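Local atomic coordinates of hypothetical protein Cgl1923 (Corynebacterium glutamicum ATCC 13032, PDB entry 2P90), a protein that is of unknown function but, as a member of the PAC2 family, may be related to proteasome assembly chaperones. Residues H147-V152 and Q265-L270; R97-K102 and N228-A233; G39-S44 and L138-M143. All coordinates share one frame; numbering follows the deposited sequence.

Contact 1: residues H147-V152 and Q265-L270; sequences HTRPTV and QYDSEL
Arg149 lies across one face of the Tyr266 ring and then reaches past it to Asp267, so a single side chain makes both a CH-pi contact and a salt bridge. Its CB sits almost exactly above the ring centre, 3.5 Å from the centroid, and CG follows over the side of the ring at Tyr266 CD2. The chain bends at chi2 (-69°) and leaves the ring; the guanidinium plane stands nearly perpendicular to the aromatic one. There it meets Asp267 side-on. Arg149 NE bonds Asp267 OD1 at 3.1 Å, and Arg149 NH2 bonds Asp267 OD2 at 3.0 Å on its syn lone pair, in a nearly straight bond. The two flat groups are close to coplanar. The third nitrogen is used as well: Arg149 NH1 donates to Thr148 O, 3.2 Å away, which pins the rotation of the guanidinium against its own loop. At the far end of the ring, Tyr266 OH makes a weak hydrogen bond to Pro150 O (2.8 Å), and Val152 CG2 packs beside the same hydroxyl at 3.5 Å from Tyr266 OH. The contact is a surface one. It ties helix 253-276 to the loop between strands 134-143 and 153-157, where Thr148 OG1 also bonds Glu263 of that helix and the backbone of Val152 pairs with His200 of strand 194-202.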
loop_
_atom_site.group_PDB
_atom_site.type_symbol
_atom_site.label_atom_id
_atom_site.label_comp_id
_atom_site.label_asym_id
_atom_site.label_seq_id
_atom_site.Cartn_x
_atom_site.Cartn_y
_atom_site.Cartn_z
ATOM N N HIS B 147 1.590 -16.323 28.888
ATOM C CA HIS B 147 2.190 -17.557 28.368
ATOM C C HIS B 147 2.064 -18.732 29.329
ATOM O O HIS B 147 2.315 -19.893 28.946
ATOM C CB HIS B 147 3.676 -17.355 27.961
ATOM C CG HIS B 147 4.621 -17.235 29.118
ATOM N ND1 HIS B 147 4.887 -16.032 29.736
ATOM C CD2 HIS B 147 5.381 -18.162 29.753
ATOM C CE1 HIS B 147 5.759 -16.225 30.711
ATOM N NE2 HIS B 147 6.073 -17.509 30.743
ATOM N N THR B 148 1.685 -18.430 30.576
ATOM C CA THR B 148 1.631 -19.420 31.667
ATOM C C THR B 148 0.265 -20.103 31.805
ATOM O O THR B 148 0.031 -20.838 32.755
ATOM C CB THR B 148 2.019 -18.775 33.021
ATOM O OG1 THR B 148 1.269 -17.568 33.187
ATOM C CG2 THR B 148 3.554 -18.431 33.088
ATOM N N ARG B 149 -0.636 -19.855 30.860
ATOM C CA ARG B 149 -1.984 -20.440 30.883
ATOM C C ARG B 149 -2.295 -21.082 29.520
ATOM O O ARG B 149 -1.750 -20.641 28.506
ATOM C CB ARG B 149 -3.020 -19.363 31.225
ATOM C CG ARG B 149 -2.942 -18.873 32.655
ATOM C CD ARG B 149 -3.385 -19.985 33.605
ATOM N NE ARG B 149 -3.472 -19.537 34.988
ATOM C CZ ARG B 149 -2.461 -19.557 35.863
ATOM N NH1 ARG B 149 -1.241 -19.999 35.527
ATOM N NH2 ARG B 149 -2.678 -19.113 37.091
ATOM N N PRO B 150 -3.170 -22.113 29.490
ATOM C CA PRO B 150 -3.494 -22.737 28.184
ATOM C C PRO B 150 -3.931 -21.702 27.135
ATOM O O PRO B 150 -4.511 -20.663 27.489
ATOM C CB PRO B 150 -4.648 -23.697 28.504
ATOM C CG PRO B 150 -4.574 -23.948 30.008
ATOM C CD PRO B 150 -3.910 -22.728 30.620
ATOM N N THR B 151 -3.616 -21.985 25.863
ATOM C CA THR B 151 -4.025 -21.143 24.725
ATOM C C THR B 151 -5.509 -21.297 24.361
ATOM O O THR B 151 -5.995 -22.387 24.053
ATOM C CB THR B 151 -3.116 -21.356 23.486
ATOM O OG1 THR B 151 -1.779 -20.964 23.807
ATOM C CG2 THR B 151 -3.579 -20.502 22.318
ATOM N N VAL B 152 -6.219 -20.182 24.402
ATOM C CA VAL B 152 -7.634 -20.174 24.108
ATOM C C VAL B 152 -7.931 -19.868 22.621
ATOM O O VAL B 152 -7.173 -19.149 21.952
ATOM C CB VAL B 152 -8.337 -19.159 25.009
ATOM C CG1 VAL B 152 -9.727 -18.820 24.473
ATOM C CG2 VAL B 152 -8.392 -19.706 26.438
ATOM N N GLN B 265 -6.477 -12.172 35.886
ATOM C CA GLN B 265 -7.445 -11.828 34.850
ATOM C C GLN B 265 -7.995 -13.073 34.123
ATOM O O GLN B 265 -9.199 -13.289 34.060
ATOM C CB GLN B 265 -6.754 -10.876 33.873
ATOM C CG GLN B 265 -7.540 -10.484 32.626
ATOM C CD GLN B 265 -6.855 -9.339 31.854
ATOM O OE1 GLN B 265 -6.702 -9.404 30.627
ATOM N NE2 GLN B 265 -6.442 -8.281 32.581
ATOM N N TYR B 266 -7.077 -13.905 33.628
ATOM C CA TYR B 266 -7.372 -15.155 32.936
ATOM C C TYR B 266 -8.253 -16.123 33.740
ATOM O O TYR B 266 -9.237 -16.667 33.213
ATOM C CB TYR B 266 -6.040 -15.830 32.556
ATOM C CG TYR B 266 -6.186 -17.062 31.697
ATOM C CD1 TYR B 266 -5.969 -17.010 30.318
ATOM C CD2 TYR B 266 -6.585 -18.279 32.259
ATOM C CE1 TYR B 266 -6.119 -18.150 29.531
ATOM C CE2 TYR B 266 -6.754 -19.417 31.486
ATOM C CZ TYR B 266 -6.513 -19.342 30.119
ATOM O OH TYR B 266 -6.647 -20.487 29.367
ATOM N N ASP B 267 -7.862 -16.364 34.998
ATOM C CA ASP B 267 -8.550 -17.316 35.896
ATOM C C ASP B 267 -9.949 -16.805 36.261
ATOM O O ASP B 267 -10.933 -17.557 36.309
ATOM C CB ASP B 267 -7.723 -17.543 37.170
ATOM C CG ASP B 267 -6.420 -18.287 36.897
ATOM O OD1 ASP B 267 -6.381 -19.107 35.957
ATOM O OD2 ASP B 267 -5.430 -18.077 37.639
ATOM N N SER B 268 -10.008 -15.501 36.495
ATOM C CA SER B 268 -11.238 -14.822 36.772
ATOM C C SER B 268 -12.245 -14.989 35.620
ATOM O O SER B 268 -13.428 -15.308 35.873
ATOM C CB SER B 268 -10.940 -13.351 37.010
ATOM O OG SER B 268 -12.042 -12.747 37.625
ATOM N N GLU B 269 -11.793 -14.773 34.376
ATOM C CA GLU B 269 -12.679 -14.861 33.213
ATOM C C GLU B 269 -13.083 -16.324 32.970
ATOM O O GLU B 269 -14.222 -16.616 32.584
ATOM C CB GLU B 269 -12.052 -14.200 31.973
ATOM C CG GLU B 269 -13.028 -13.775 30.805
ATOM C CD GLU B 269 -14.602 -13.693 31.127
ATOM O OE1 GLU B 269 -15.109 -12.596 31.561
ATOM O OE2 GLU B 269 -15.330 -14.707 30.846
ATOM N N LEU B 270 -12.165 -17.242 33.256
ATOM C CA LEU B 270 -12.468 -18.660 33.183
ATOM C C LEU B 270 -13.571 -19.058 34.169
ATOM O O LEU B 270 -14.451 -19.851 33.825
ATOM C CB LEU B 270 -11.202 -19.484 33.394
ATOM C CG LEU B 270 -11.325 -21.001 33.322
ATOM C CD1 LEU B 270 -11.732 -21.430 31.916
ATOM C CD2 LEU B 270 -10.010 -21.673 33.778
#

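Contact 2: residues R97-K102 and N228-A233; sequences RDNDNK and NLPLLA
Asn228 reaches into the turn Asp98-Asn101 with both its backbone and its side chain. Its backbone makes two of the bonds: Asn228 N gives a nearly straight bond to Asp98 OD2 at 3.0 Å, approaching from above the carboxylate plane, while Asn228 O takes the N-H of Asn99 at 2.9 Å from Asn99 N. From CB outward the side chain runs along the turn. Asn228 CB lies 3.5 Å from Asp100 OD2. CG sits anti to the backbone N (chi1 172°), and this swings the amide in front of Asn99, where Asn228 CG is 3.6 Å from Asn99 CB. The amide then splits its work between two residues. Asn228 OD1 accepts from Asn99 ND2 at 3.1 Å; the donor stands well above the carbonyl plane, and the two amides are almost perpendicular. Asn228 ND2 makes a weak bond to Asp100 OD2 at 3.4 Å. Pro230 packs its ring against the Asn99 amide.

The turn is itself braced by Asp98. With Asn101, the last residue of the type I turn, in a left-handed conformation, this is a 3:5 hairpin with a G1 beta bulge, and Asp98 OD1 accepts from Lys102 N at 2.8 Å. One carboxylate therefore serves both the hairpin and the incoming chain.

The hairpin joins strands 92-97 and 103-108 of the main sheet, and 228-231 belongs to the link between helices 211-225 and 232-250. Leu229 and Pro230 continue inward onto Leu49 and Ala52 at the end of helix 41-52, with Leu53 just beyond them touching Asn99 as well.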
loop_
_atom_site.group_PDB
_atom_site.type_symbol
_atom_site.label_atom_id
_atom_site.label_comp_id
_atom_site.label_asym_id
_atom_site.label_seq_id
_atom_site.Cartn_x
_atom_site.Cartn_y
_atom_site.Cartn_z
ATOM N N ARG B 97 -4.493 -34.810 2.779
ATOM C CA ARG B 97 -5.003 -36.007 3.453
ATOM C C ARG B 97 -4.377 -36.226 4.831
ATOM O O ARG B 97 -3.141 -36.215 4.973
ATOM C CB ARG B 97 -4.868 -37.238 2.533
ATOM C CG ARG B 97 -5.914 -37.205 1.418
ATOM C CD ARG B 97 -5.568 -38.103 0.264
ATOM N NE ARG B 97 -6.369 -37.812 -0.932
ATOM C CZ ARG B 97 -7.633 -38.200 -1.139
ATOM N NH1 ARG B 97 -8.232 -37.883 -2.275
ATOM N NH2 ARG B 97 -8.310 -38.896 -0.229
ATOM N N ASP B 98 -5.233 -36.386 5.841
ATOM C CA ASP B 98 -4.777 -36.650 7.219
ATOM C C ASP B 98 -4.121 -38.041 7.384
ATOM O O ASP B 98 -3.955 -38.783 6.401
ATOM C CB ASP B 98 -5.900 -36.434 8.239
ATOM C CG ASP B 98 -6.988 -37.533 8.201
ATOM O OD1 ASP B 98 -6.835 -38.582 7.498
ATOM O OD2 ASP B 98 -8.014 -37.333 8.901
ATOM N N ASN B 99 -3.750 -38.386 8.621
ATOM C CA ASN B 99 -3.052 -39.658 8.890
ATOM C C ASN B 99 -3.835 -40.920 8.415
ATOM O O ASN B 99 -3.242 -41.953 8.106
ATOM C CB ASN B 99 -2.704 -39.762 10.363
ATOM C CG ASN B 99 -1.526 -38.887 10.757
ATOM O OD1 ASN B 99 -0.623 -38.627 9.953
ATOM N ND2 ASN B 99 -1.515 -38.451 12.026
ATOM N N ASP B 100 -5.158 -40.805 8.333
ATOM C CA ASP B 100 -6.020 -41.872 7.797
ATOM C C ASP B 100 -6.368 -41.705 6.315
ATOM O O ASP B 100 -7.290 -42.351 5.817
ATOM C CB ASP B 100 -7.316 -41.941 8.621
ATOM C CG ASP B 100 -7.047 -42.274 10.083
ATOM O OD1 ASP B 100 -6.374 -43.307 10.344
ATOM O OD2 ASP B 100 -7.478 -41.493 10.962
ATOM N N ASN B 101 -5.656 -40.819 5.617
ATOM C CA ASN B 101 -5.928 -40.556 4.196
ATOM C C ASN B 101 -7.338 -39.947 3.960
ATOM O O ASN B 101 -7.880 -39.997 2.855
ATOM C CB ASN B 101 -5.697 -41.838 3.373
ATOM C CG ASN B 101 -5.542 -41.574 1.887
ATOM O OD1 ASN B 101 -4.539 -40.983 1.444
ATOM N ND2 ASN B 101 -6.531 -42.027 1.093
ATOM N N LYS B 102 -7.919 -39.363 5.009
ATOM C CA LYS B 102 -9.166 -38.621 4.877
ATOM C C LYS B 102 -8.916 -37.205 4.288
ATOM O O LYS B 102 -8.108 -36.427 4.849
ATOM C CB LYS B 102 -9.844 -38.499 6.236
ATOM C CG LYS B 102 -11.237 -37.890 6.173
ATOM C CD LYS B 102 -11.852 -37.722 7.551
ATOM C CE LYS B 102 -12.967 -36.682 7.468
ATOM N NZ LYS B 102 -13.997 -36.820 8.537
ATOM N N ASN B 228 -7.330 -36.493 11.740
ATOM C CA ASN B 228 -6.222 -37.048 12.509
ATOM C C ASN B 228 -4.893 -36.435 12.040
ATOM O O ASN B 228 -4.323 -36.852 11.022
ATOM C CB ASN B 228 -6.242 -38.607 12.451
ATOM C CG ASN B 228 -4.981 -39.282 13.082
ATOM O OD1 ASN B 228 -4.107 -38.631 13.671
ATOM N ND2 ASN B 228 -4.899 -40.612 12.936
ATOM N N LEU B 229 -4.395 -35.466 12.811
ATOM C CA LEU B 229 -3.235 -34.664 12.390
ATOM C C LEU B 229 -1.916 -34.948 13.131
ATOM O O LEU B 229 -1.896 -34.998 14.341
ATOM C CB LEU B 229 -3.589 -33.167 12.438
ATOM C CG LEU B 229 -4.806 -32.740 11.597
ATOM C CD1 LEU B 229 -5.134 -31.259 11.792
ATOM C CD2 LEU B 229 -4.614 -33.054 10.112
ATOM N N PRO B 230 -0.797 -35.080 12.406
ATOM C CA PRO B 230 0.431 -35.300 13.156
ATOM C C PRO B 230 0.888 -33.986 13.824
ATOM O O PRO B 230 1.320 -33.051 13.146
ATOM C CB PRO B 230 1.431 -35.757 12.086
ATOM C CG PRO B 230 0.902 -35.226 10.790
ATOM C CD PRO B 230 -0.564 -34.970 10.953
ATOM N N LEU B 231 0.790 -33.923 15.147
ATOM C CA LEU B 231 0.991 -32.670 15.858
ATOM C C LEU B 231 2.256 -32.598 16.724
ATOM O O LEU B 231 2.557 -31.538 17.294
ATOM C CB LEU B 231 -0.256 -32.374 16.705
ATOM C CG LEU B 231 -1.548 -31.974 15.966
ATOM C CD1 LEU B 231 -2.672 -31.721 16.927
ATOM C CD2 LEU B 231 -1.340 -30.747 15.119
ATOM N N LEU B 232 2.993 -33.705 16.817
ATOM C CA LEU B 232 3.991 -33.885 17.892
ATOM C C LEU B 232 5.236 -32.974 17.857
ATOM O O LEU B 232 5.791 -32.654 18.915
ATOM C CB LEU B 232 4.414 -35.364 18.037
ATOM C CG LEU B 232 3.366 -36.498 18.052
ATOM C CD1 LEU B 232 4.033 -37.872 17.815
ATOM C CD2 LEU B 232 2.489 -36.501 19.312
ATOM N N ALA B 233 5.678 -32.575 16.663
ATOM C CA ALA B 233 6.792 -31.622 16.523
ATOM C C ALA B 233 6.437 -30.209 17.023
ATOM O O ALA B 233 7.320 -29.444 17.444
ATOM C CB ALA B 233 7.304 -31.587 15.092
#

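Contact 3: residues G39-S44 and L138-M143; sequences GHAVES and LYAAPM
His40 O, directly ahead of the two residues that press on the strand, Ala41 and Val42, is gripped by two donors from one residue. Ser44 N reaches it at 3.0 Å as the first helical bond, and Ser44 OG adds a second at 2.9 Å from His40 O. The hydroxyl is turned beside its own backbone N (chi1 -68°), a setting that lays it back along the helix toward that oxygen, which it meets from above the carbonyl plane. His40 is the N-cap residue, and the doubled grip on its carbonyl holds the first turn of helix 41-52.

Across the interface everything is apolar or van der Waals. The methyl of Ala140 is aimed at that of Ala41 and meets it from the side, Ala41 CB to Ala140 CB 4.0 Å, two small groups that let helix and strand come close. Val42 uses one branch: with CG1 anti to the backbone N (chi1 171°), CG2 is the methyl lowered onto the strand, 3.6 Å from Leu138 O and 4.1 Å from Leu138 CB. It rests over the peptides on either side of Tyr139 as well as on the neighbouring side chains.

This is the helix-on-sheet packing of an alpha/beta fold. Strand 27-33 lies next to 134-143 and parallel to it, and helix 41-52 carries the chain from 27-33 across this face toward strand 54-61. Helix 211-225 lies alongside, touching Ala41 through Ala213 and Thr214 and Leu138 through Ile221. Tyr139 points away from helix 41-52, and its hydroxyl is held by Glu184 and Ser180 of helix 179-189.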
loop_
_atom_site.group_PDB
_atom_site.type_symbol
_atom_site.label_atom_id
_atom_site.label_comp_id
_atom_site.label_asym_id
_atom_site.label_seq_id
_atom_site.Cartn_x
_atom_site.Cartn_y
_atom_site.Cartn_z
ATOM N N GLY B 39 2.069 -14.499 16.770
ATOM C CA GLY B 39 2.810 -15.744 16.982
ATOM C C GLY B 39 3.060 -16.535 15.702
ATOM O O GLY B 39 3.546 -17.700 15.762
ATOM N N HIS B 40 2.710 -15.918 14.556
ATOM C CA HIS B 40 2.917 -16.502 13.220
ATOM C C HIS B 40 2.072 -17.744 13.048
ATOM O O HIS B 40 2.424 -18.634 12.270
ATOM C CB HIS B 40 4.379 -16.899 13.012
ATOM C CG HIS B 40 5.327 -15.771 13.177
ATOM N ND1 HIS B 40 6.061 -15.270 12.133
ATOM C CD2 HIS B 40 5.655 -15.028 14.261
ATOM C CE1 HIS B 40 6.791 -14.249 12.558
ATOM N NE2 HIS B 40 6.563 -14.084 13.847
ATOM N N ALA B 41 0.957 -17.788 13.768
ATOM C CA ALA B 41 0.237 -19.035 13.977
ATOM C C ALA B 41 -0.635 -19.495 12.806
ATOM O O ALA B 41 -0.907 -20.702 12.658
ATOM C CB ALA B 41 -0.554 -18.981 15.289
ATOM N N VAL B 42 -1.056 -18.556 11.967
ATOM C CA VAL B 42 -1.842 -18.899 10.761
ATOM C C VAL B 42 -0.931 -19.543 9.698
ATOM O O VAL B 42 -1.201 -20.646 9.214
ATOM C CB VAL B 42 -2.653 -17.676 10.218
ATOM C CG1 VAL B 42 -3.283 -17.967 8.844
ATOM C CG2 VAL B 42 -3.750 -17.288 11.201
ATOM N N GLU B 43 0.166 -18.864 9.366
ATOM C CA GLU B 43 1.088 -19.356 8.373
ATOM C C GLU B 43 1.749 -20.657 8.878
ATOM O O GLU B 43 2.001 -21.573 8.084
ATOM C CB GLU B 43 2.101 -18.272 8.002
ATOM C CG GLU B 43 2.784 -17.576 9.241
ATOM C CD GLU B 43 2.080 -16.260 9.848
ATOM O OE1 GLU B 43 0.806 -16.300 10.234
ATOM O OE2 GLU B 43 2.885 -15.228 9.983
ATOM N N SER B 44 2.009 -20.758 10.186
ATOM C CA SER B 44 2.596 -21.996 10.728
ATOM C C SER B 44 1.672 -23.205 10.631
ATOM O O SER B 44 2.122 -24.302 10.365
ATOM C CB SER B 44 3.084 -21.823 12.157
ATOM O OG SER B 44 4.189 -20.951 12.133
ATOM N N LEU B 138 -8.933 -19.027 9.773
ATOM C CA LEU B 138 -8.051 -18.963 10.925
ATOM C C LEU B 138 -7.496 -17.566 11.153
ATOM O O LEU B 138 -7.140 -16.885 10.193
ATOM C CB LEU B 138 -6.905 -19.945 10.747
ATOM C CG LEU B 138 -7.278 -21.385 10.392
ATOM C CD1 LEU B 138 -5.996 -22.235 10.373
ATOM C CD2 LEU B 138 -8.366 -21.988 11.334
ATOM N N TYR B 139 -7.435 -17.159 12.428
ATOM C CA TYR B 139 -6.991 -15.831 12.856
ATOM C C TYR B 139 -6.132 -16.041 14.094
ATOM O O TYR B 139 -6.413 -16.944 14.865
ATOM C CB TYR B 139 -8.186 -14.970 13.244
ATOM C CG TYR B 139 -9.234 -14.858 12.160
ATOM C CD1 TYR B 139 -9.177 -13.808 11.242
ATOM C CD2 TYR B 139 -10.282 -15.799 12.045
ATOM C CE1 TYR B 139 -10.095 -13.697 10.240
ATOM C CE2 TYR B 139 -11.230 -15.688 11.026
ATOM C CZ TYR B 139 -11.118 -14.630 10.126
ATOM O OH TYR B 139 -11.999 -14.440 9.094
ATOM N N ALA B 140 -5.065 -15.263 14.260
ATOM C CA ALA B 140 -4.307 -15.237 15.515
ATOM C C ALA B 140 -4.234 -13.788 15.989
ATOM O O ALA B 140 -3.695 -12.889 15.279
ATOM C CB ALA B 140 -2.933 -15.821 15.340
ATOM N N ALA B 141 -4.794 -13.544 17.178
ATOM C CA ALA B 141 -4.846 -12.174 17.723
ATOM C C ALA B 141 -3.965 -12.017 18.921
ATOM O O ALA B 141 -3.943 -12.901 19.768
ATOM C CB ALA B 141 -6.316 -11.747 18.069
ATOM N N PRO B 142 -3.271 -10.864 19.025
ATOM C CA PRO B 142 -2.510 -10.617 20.246
ATOM C C PRO B 142 -3.508 -10.275 21.339
ATOM O O PRO B 142 -4.388 -9.430 21.118
ATOM C CB PRO B 142 -1.645 -9.397 19.903
ATOM C CG PRO B 142 -2.349 -8.707 18.741
ATOM C CD PRO B 142 -3.223 -9.731 18.071
ATOM N N MET B 143 -3.398 -10.931 22.498
ATOM C CA MET B 143 -4.346 -10.678 23.595
ATOM C C MET B 143 -3.657 -10.492 24.943
ATOM O O MET B 143 -2.464 -10.807 25.123
ATOM C CB MET B 143 -5.419 -11.780 23.709
ATOM C CG MET B 143 -6.365 -11.935 22.497
ATOM S SD MET B 143 -7.412 -10.505 22.025
ATOM C CE MET B 143 -8.622 -11.393 21.056
#

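No ligand or active site is known here, so the three contacts are best related through the fold. Contact 3 is the buried one, its centre about 6 Å from that of the chain. Contact 1 lies about 17 Å from it, centre to centre, and follows almost directly in sequence: strand 134-143 leads into the loop 147-152. Contact 2 sits about 21 Å from contact 3 between centres, with nearest atoms about 9 Å apart, yet helix 41-52 spans both, starting at contact 3 and ending beside Pro230. Contacts 1 and 2 are farthest apart, about 28 Å between centres, but helices 232-250 and 253-276 lead successively from one to the other.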